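Local coordinates for putative zinc protease (Bordetella pertussis, PDB 3IH6), which probably acts, as a whole protein, as a zinc-dependent endopeptidase of the M16 family, this fragment corresponding largely to a domain of the inactive type, at residues Leu26-Tyr31 with Leu84-Ala89; Tyr31-Ala36 with Gly74-Gln79; Thr130-Thr135 with Leu157-Arg162. All blocks are in the same frame, centred on the assembly; numbering follows the deposited sequence.

How the contacts relate
Contact 1 is the buried one: two inner strands of the sheet share a ladder of backbone hydrogen bonds, with apolar side chains on both faces. Contact 2 touches it and shares Tyr31 and strand 26-32, but it lies at the ends of the strands, is only partly buried, and has no hydrogen bond across it, Leu33 and Ala36 packing on the end of strand 71-77 and on Asp78 just after it. Contact 3, about 25 Å from contact 1 between centres, is also partly buried but differs in chemistry, joining two helices through a buried indole under a partly exposed arginine. It meets contact 2 where Leu157 packs on Ala36.

Contact 1. Residues Leu26-Tyr31 with Leu84-Ala89; sequences LVAAMY and LAMFGA
Two inner strands of the antiparallel sheet, Leu26-Tyr31 and Leu84-Ala89, illustrate how a ladder of backbone bonds sorts side chains onto two faces. Val27 with Ala89, Ala29 with Phe87 and Tyr31 with Ala85 are the hydrogen-bonded pairs, each gripped by two bonds; Ala29 N to Phe87 O is 2.8 Å, and the return bond from Phe87 N to Ala29 O is nearly straight. Between them lie the non-hydrogen-bonded pairs, and with no side chain on Gly88 its CA comes within 4.0 Å of Ala28 CA. In this M16 domain of mixed helices and sheet, the face carrying Val27, Ala29, Tyr31, Ala85, Phe87 and Ala89 is the one packed by helices 97-109 and 39-52. There the Tyr31 and Phe87 side chains run at about a right angle, Tyr31 CD2 standing 4.1 Å from Phe87 CD2 near the plane of the phenylalanine ring, while Tyr31 OH hydrogen-bonds Glu109. The other face carries Ala28 and two selenomethionines. Met86 is extended and carries its CE to 3.7 Å from Ala28 CB. Met30, by contrast, bends at chi2 (82°), which brings its SE to 3.6 Å from Met86 CB, and a second bend at chi3 sets its CE against Met86 CG and CE. Leu84 crosses Met30 at about a right angle, its CD1 3.8 Å from Met30 CG. Trp155 of the second subunit packs over Ala28, Met30 and Met86, placing this face in the subunit interface.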
# COMPACT_ATOMS: atom_id res chain seq x y z
N LEU E 26 11.71 -14.85 -23.45
CA LEU E 26 12.32 -15.04 -22.16
C LEU E 26 12.92 -16.41 -22.14
O LEU E 26 12.33 -17.35 -22.66
CB LEU E 26 11.29 -14.90 -21.03
CG LEU E 26 10.82 -13.46 -20.81
CD1 LEU E 26 9.30 -13.35 -20.85
CD2 LEU E 26 11.44 -12.84 -19.56
N VAL E 27 14.12 -16.52 -21.58
CA VAL E 27 14.71 -17.81 -21.26
C VAL E 27 14.91 -17.88 -19.78
O VAL E 27 14.96 -16.83 -19.11
CB VAL E 27 16.03 -18.10 -22.02
CG1 VAL E 27 15.72 -18.28 -23.49
CG2 VAL E 27 17.07 -17.01 -21.79
N ALA E 28 14.99 -19.11 -19.27
CA ALA E 28 15.00 -19.33 -17.84
C ALA E 28 15.78 -20.57 -17.46
O ALA E 28 15.82 -21.55 -18.21
CB ALA E 28 13.56 -19.43 -17.29
N ALA E 29 16.38 -20.51 -16.27
CA ALA E 29 16.92 -21.70 -15.63
C ALA E 29 16.35 -21.90 -14.20
O ALA E 29 16.46 -21.02 -13.33
CB ALA E 29 18.44 -21.67 -15.61
N MSE E 30 15.78 -23.08 -13.97
CA MSE E 30 15.22 -23.45 -12.66
C MSE E 30 16.13 -24.35 -11.83
O MSE E 30 16.72 -25.31 -12.35
CB MSE E 30 13.89 -24.18 -12.86
CG MSE E 30 12.97 -24.14 -11.64
SE MSE E 30 12.05 -22.43 -11.71
CE MSE E 30 11.51 -22.51 -13.62
N TYR E 31 16.20 -24.05 -10.53
CA TYR E 31 16.98 -24.81 -9.58
C TYR E 31 16.11 -25.06 -8.33
O TYR E 31 15.08 -24.38 -8.12
CB TYR E 31 18.22 -24.02 -9.19
CG TYR E 31 19.18 -23.72 -10.30
CD1 TYR E 31 20.31 -24.54 -10.54
CD2 TYR E 31 18.99 -22.62 -11.12
CE1 TYR E 31 21.23 -24.25 -11.59
CE2 TYR E 31 19.89 -22.33 -12.18
CZ TYR E 31 21.01 -23.16 -12.40
OH TYR E 31 21.89 -22.83 -13.43
N LEU E 84 11.67 -23.57 -5.21
CA LEU E 84 12.41 -23.34 -6.45
C LEU E 84 13.04 -21.97 -6.54
O LEU E 84 12.48 -20.96 -6.05
CB LEU E 84 11.51 -23.57 -7.68
CG LEU E 84 10.83 -24.90 -8.01
CD1 LEU E 84 9.98 -24.81 -9.34
CD2 LEU E 84 11.81 -26.09 -8.07
N ALA E 85 14.24 -21.93 -7.14
CA ALA E 85 14.88 -20.66 -7.43
C ALA E 85 14.78 -20.56 -8.93
O ALA E 85 15.06 -21.54 -9.65
CB ALA E 85 16.35 -20.64 -6.98
N MSE E 86 14.38 -19.38 -9.41
CA MSE E 86 14.25 -19.14 -10.81
C MSE E 86 15.06 -17.92 -11.28
O MSE E 86 14.82 -16.80 -10.83
CB MSE E 86 12.77 -18.93 -11.14
CG MSE E 86 12.54 -18.93 -12.55
SE MSE E 86 10.74 -18.40 -12.95
CE MSE E 86 10.88 -18.85 -14.80
N PHE E 87 15.98 -18.15 -12.21
CA PHE E 87 16.71 -17.06 -12.83
C PHE E 87 16.34 -17.01 -14.29
O PHE E 87 16.02 -18.04 -14.90
CB PHE E 87 18.22 -17.24 -12.66
CG PHE E 87 18.65 -17.35 -11.21
CD1 PHE E 87 18.81 -16.21 -10.43
CD2 PHE E 87 18.84 -18.59 -10.62
CE1 PHE E 87 19.16 -16.31 -9.11
CE2 PHE E 87 19.23 -18.70 -9.25
CZ PHE E 87 19.37 -17.57 -8.51
N GLY E 88 16.37 -15.82 -14.86
CA GLY E 88 16.12 -15.78 -16.30
C GLY E 88 16.56 -14.50 -16.94
O GLY E 88 17.09 -13.61 -16.27
N ALA E 89 16.36 -14.41 -18.24
CA ALA E 89 16.73 -13.21 -18.97
C ALA E 89 15.63 -12.86 -19.92
O ALA E 89 14.96 -13.74 -20.46
CB ALA E 89 18.09 -13.36 -19.71

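Contact 2. Residues Tyr31-Ala36 with Gly74-Gln79; sequences YHLPAA and GFTMDQ
Leu33 reaches with both of its methyl branches toward Thr76, Met77 and Asp78, an example of one side chain joining segments that share no hydrogen bond. CD1 of Leu33 is set against the backbone at the strand's end, 3.7 Å from Met77 O, and also 3.7 Å from Asp78 CB. The other branch, CD2, meets Thr76 CB and CG2, 3.9 Å from CG2, the two side chains crossing at about a right angle. Further along, the methyl of Ala36 lies 3.6 Å from Asp78 OD2, a plain van der Waals approach to one carboxylate oxygen. Asp78 has its CG anti to the backbone N (chi1 -160°), which carries OD2 to Ala36, while CB and OD1 both stay against Leu33 CD1. Strands 71-77 and 84-90 form a beta hairpin, and strand 26-32 pairs with the far side of 84-90, which therefore runs between the two partners of this contact. Leu33 reaches across the start of that strand: its backbone bonds Gly83 and its side chain also packs on Ala85. Helix 39-52 packs against the same group, with Leu44 against Leu33 and Pro34, and Phe41 against Asp78. The hydroxyl of Thr76 is engaged with the amino group of Ser1, probably a remnant of the expression tag, while Met77, on the hairpin, packs against Ile150 of the second subunit.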
# COMPACT_ATOMS: atom_id res chain seq x y z
N TYR E 31 16.20 -24.05 -10.53
CA TYR E 31 16.98 -24.81 -9.58
C TYR E 31 16.11 -25.06 -8.33
O TYR E 31 15.08 -24.38 -8.12
CB TYR E 31 18.22 -24.02 -9.19
CG TYR E 31 19.18 -23.72 -10.30
CD1 TYR E 31 20.31 -24.54 -10.54
CD2 TYR E 31 18.99 -22.62 -11.12
CE1 TYR E 31 21.23 -24.25 -11.59
CE2 TYR E 31 19.89 -22.33 -12.18
CZ TYR E 31 21.01 -23.16 -12.40
OH TYR E 31 21.89 -22.83 -13.43
N HIS E 32 16.48 -26.03 -7.50
CA HIS E 32 15.74 -26.22 -6.23
C HIS E 32 16.33 -25.56 -4.98
O HIS E 32 17.53 -25.38 -4.90
CB HIS E 32 15.32 -27.68 -5.97
CG HIS E 32 16.44 -28.58 -5.55
ND1 HIS E 32 17.06 -29.45 -6.42
CD2 HIS E 32 16.98 -28.83 -4.33
CE1 HIS E 32 17.95 -30.19 -5.76
NE2 HIS E 32 17.92 -29.83 -4.49
N LEU E 33 15.48 -25.21 -4.02
CA LEU E 33 15.92 -24.59 -2.76
C LEU E 33 16.34 -25.65 -1.76
O LEU E 33 15.80 -26.74 -1.80
CB LEU E 33 14.79 -23.74 -2.13
CG LEU E 33 14.23 -22.58 -2.97
CD1 LEU E 33 12.98 -21.97 -2.36
CD2 LEU E 33 15.28 -21.53 -3.25
N PRO E 34 17.28 -25.33 -0.84
CA PRO E 34 17.44 -26.08 0.41
C PRO E 34 16.14 -26.01 1.23
O PRO E 34 15.32 -25.11 1.01
CB PRO E 34 18.49 -25.28 1.20
CG PRO E 34 19.19 -24.44 0.18
CD PRO E 34 18.23 -24.21 -0.95
N ALA E 35 15.99 -26.93 2.17
CA ALA E 35 15.01 -26.84 3.25
C ALA E 35 15.11 -25.47 3.93
O ALA E 35 16.21 -24.92 4.06
CB ALA E 35 15.28 -27.95 4.24
N ALA E 36 13.97 -24.90 4.33
CA ALA E 36 13.93 -23.55 4.92
C ALA E 36 14.60 -23.50 6.30
O ALA E 36 15.05 -22.44 6.73
CB ALA E 36 12.47 -23.04 5.03
N GLY E 74 15.63 -12.94 -10.97
CA GLY E 74 15.99 -14.00 -10.02
C GLY E 74 15.00 -13.96 -8.86
O GLY E 74 14.84 -12.91 -8.20
N PHE E 75 14.34 -15.09 -8.60
CA PHE E 75 13.35 -15.21 -7.49
C PHE E 75 13.53 -16.52 -6.73
O PHE E 75 13.78 -17.55 -7.34
CB PHE E 75 11.89 -15.19 -8.00
CG PHE E 75 11.57 -14.08 -8.94
CD1 PHE E 75 11.65 -14.26 -10.32
CD2 PHE E 75 11.18 -12.83 -8.45
CE1 PHE E 75 11.33 -13.22 -11.20
CE2 PHE E 75 10.88 -11.78 -9.32
CZ PHE E 75 10.96 -11.97 -10.70
N THR E 76 13.44 -16.48 -5.41
CA THR E 76 13.35 -17.70 -4.64
C THR E 76 11.85 -17.86 -4.25
O THR E 76 11.21 -16.92 -3.85
CB THR E 76 14.34 -17.76 -3.45
OG1 THR E 76 14.16 -16.63 -2.62
CG2 THR E 76 15.81 -17.75 -3.94
N MSE E 77 11.31 -19.05 -4.49
CA MSE E 77 9.89 -19.30 -4.36
C MSE E 77 9.69 -20.52 -3.47
O MSE E 77 9.61 -21.65 -3.97
CB MSE E 77 9.23 -19.50 -5.74
CG MSE E 77 9.30 -18.25 -6.65
SE MSE E 77 8.86 -18.57 -8.55
CE MSE E 77 10.22 -19.88 -8.86
N ASP E 78 9.64 -20.30 -2.16
CA ASP E 78 9.46 -21.42 -1.22
C ASP E 78 8.01 -21.75 -0.84
O ASP E 78 7.79 -22.68 -0.06
CB ASP E 78 10.31 -21.25 0.05
CG ASP E 78 10.52 -22.57 0.80
OD1 ASP E 78 10.65 -23.63 0.12
OD2 ASP E 78 10.56 -22.55 2.07
N GLN E 79 7.03 -21.02 -1.38
CA GLN E 79 5.61 -21.38 -1.24
C GLN E 79 5.26 -22.60 -2.12
O GLN E 79 4.22 -23.22 -1.93
CB GLN E 79 4.68 -20.17 -1.55

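Contact 3. Residues Thr130-Thr135 with Leu157-Arg162; sequences TAWQQT and LFFLQR
Trp132 is held between Arg162 and Phe158, which lie on opposite faces of its indole. One hydrogen bond crosses the contact: Trp132 NE1 to Phe158 O, 3.0 Å, with the donor tilted out of the carbonyl plane. The stacking is of two kinds. The Phe158 ring makes an offset stack with the five-membered ring, centroids 4.5 Å apart and planes at 23°. On the other face Arg162 CG makes a CH-pi contact, 3.5 Å from the centroid of the Trp132 five-membered ring. Beyond CG the arginine bends at chi2 (-93°) and chi3, which folds its guanidinium nearly flat onto the six-membered ring, 15° between planes, as an off-centre cation-pi pair. Apolar packing adds Phe159, whose CD1 is 3.9 Å from Trp132 CZ2 at the indole edge, and Thr135, whose CG2 lies 3.8 Å from Phe158 CE1. Beside the guanidinium a water accepts from both Gln133 NE2 and Arg162 NH2. The axes of segments 130-135 and 157-162 stand 11.4 Å apart at closest, a distance spanned by these large flat side chains in a roughly antiparallel packing of helices 118-136 and 157-167, with Trp132 stacked between the Phe158 ring and the Arg162 guanidinium.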
# COMPACT_ATOMS: atom_id res chain seq x y z
N THR E 130 16.26 -4.68 5.54
CA THR E 130 15.29 -3.60 5.31
C THR E 130 13.88 -4.14 5.08
O THR E 130 12.91 -3.61 5.61
CB THR E 130 15.72 -2.76 4.05
OG1 THR E 130 17.06 -2.29 4.23
CG2 THR E 130 14.81 -1.59 3.79
N ALA E 131 13.78 -5.18 4.24
CA ALA E 131 12.48 -5.83 3.94
C ALA E 131 11.94 -6.42 5.23
O ALA E 131 10.77 -6.21 5.55
CB ALA E 131 12.62 -6.89 2.88
N TRP E 132 12.82 -7.06 6.00
CA TRP E 132 12.48 -7.68 7.28
C TRP E 132 11.94 -6.68 8.31
O TRP E 132 10.95 -6.97 8.97
CB TRP E 132 13.65 -8.49 7.88
CG TRP E 132 13.17 -9.37 9.05
CD1 TRP E 132 12.75 -10.69 8.98
CD2 TRP E 132 13.01 -8.97 10.41
NE1 TRP E 132 12.37 -11.13 10.22
CE2 TRP E 132 12.51 -10.09 11.12
CE3 TRP E 132 13.25 -7.78 11.12
CZ2 TRP E 132 12.25 -10.05 12.49
CZ3 TRP E 132 12.98 -7.75 12.48
CH2 TRP E 132 12.48 -8.87 13.15
N GLN E 133 12.58 -5.52 8.43
CA GLN E 133 12.20 -4.49 9.39
C GLN E 133 10.87 -3.89 8.98
O GLN E 133 10.09 -3.48 9.83
CB GLN E 133 13.25 -3.37 9.45
CG GLN E 133 14.59 -3.70 10.16
CD GLN E 133 14.43 -4.28 11.59
OE1 GLN E 133 13.45 -4.00 12.30
NE2 GLN E 133 15.41 -5.10 12.02
N GLN E 134 10.62 -3.84 7.68
CA GLN E 134 9.34 -3.30 7.20
C GLN E 134 8.22 -4.25 7.53
O GLN E 134 7.12 -3.81 7.92
CB GLN E 134 9.39 -2.94 5.71
CG GLN E 134 10.11 -1.64 5.46
CD GLN E 134 10.51 -1.44 4.01
OE1 GLN E 134 9.81 -1.87 3.10
NE2 GLN E 134 11.64 -0.78 3.79
N THR E 135 8.49 -5.55 7.40
CA THR E 135 7.53 -6.58 7.79
C THR E 135 7.23 -6.53 9.27
O THR E 135 6.07 -6.47 9.67
CB THR E 135 8.04 -7.97 7.44
OG1 THR E 135 7.94 -8.14 6.03
CG2 THR E 135 7.19 -9.03 8.12
N LEU E 157 11.46 -19.76 12.51
CA LEU E 157 12.08 -19.25 11.28
C LEU E 157 11.95 -17.72 10.99
O LEU E 157 12.93 -17.08 10.53
CB LEU E 157 11.67 -20.10 10.05
CG LEU E 157 12.14 -21.56 10.11
CD1 LEU E 157 11.47 -22.37 9.02
CD2 LEU E 157 13.65 -21.59 9.96
N PHE E 158 10.78 -17.13 11.24
CA PHE E 158 10.62 -15.67 11.05
C PHE E 158 11.75 -14.90 11.71
O PHE E 158 12.35 -14.00 11.10
CB PHE E 158 9.26 -15.16 11.54
CG PHE E 158 9.10 -13.67 11.38
CD1 PHE E 158 9.15 -13.08 10.12
CD2 PHE E 158 8.96 -12.85 12.48
CE1 PHE E 158 9.05 -11.71 9.97
CE2 PHE E 158 8.85 -11.47 12.33
CZ PHE E 158 8.89 -10.90 11.07
N PHE E 159 12.10 -15.29 12.94
CA PHE E 159 13.18 -14.64 13.64
C PHE E 159 14.55 -15.22 13.35
O PHE E 159 15.55 -14.49 13.31
CB PHE E 159 12.92 -14.65 15.15
CG PHE E 159 11.70 -13.89 15.52
CD1 PHE E 159 11.73 -12.49 15.55
CD2 PHE E 159 10.52 -14.55 15.78
CE1 PHE E 159 10.58 -11.78 15.88
CE2 PHE E 159 9.39 -13.84 16.12
CZ PHE E 159 9.43 -12.46 16.16
N LEU E 160 14.60 -16.54 13.16
CA LEU E 160 15.87 -17.22 12.97
C LEU E 160 16.50 -16.83 11.64
O LEU E 160 17.72 -16.62 11.60
CB LEU E 160 15.73 -18.74 13.11
CG LEU E 160 16.94 -19.64 12.81
CD1 LEU E 160 18.17 -19.38 13.71
CD2 LEU E 160 16.53 -21.13 12.89
N GLN E 161 15.68 -16.71 10.58
CA GLN E 161 16.17 -16.36 9.24
C GLN E 161 16.83 -14.99 9.33
O GLN E 161 17.93 -14.79 8.82
CB GLN E 161 15.08 -16.38 8.14
CG GLN E 161 14.39 -17.75 7.78
CD GLN E 161 15.33 -18.90 7.41
OE1 GLN E 161 16.45 -18.99 7.90
NE2 GLN E 161 14.84 -19.82 6.55
N ARG E 162 16.18 -14.06 10.04
CA ARG E 162 16.75 -12.74 10.30
C ARG E 162 18.12 -12.84 10.97
O ARG E 162 19.07 -12.16 10.56
CB ARG E 162 15.80 -11.91 11.18
CG ARG E 162 16.04 -10.41 11.15
CD ARG E 162 16.95 -9.96 12.25
NE ARG E 162 16.28 -10.11 13.53
CZ ARG E 162 16.15 -9.14 14.42
NH1 ARG E 162 15.49 -9.38 15.56
NH2 ARG E 162 16.68 -7.95 14.20
O HOH W 1 17.79 -6.32 11.63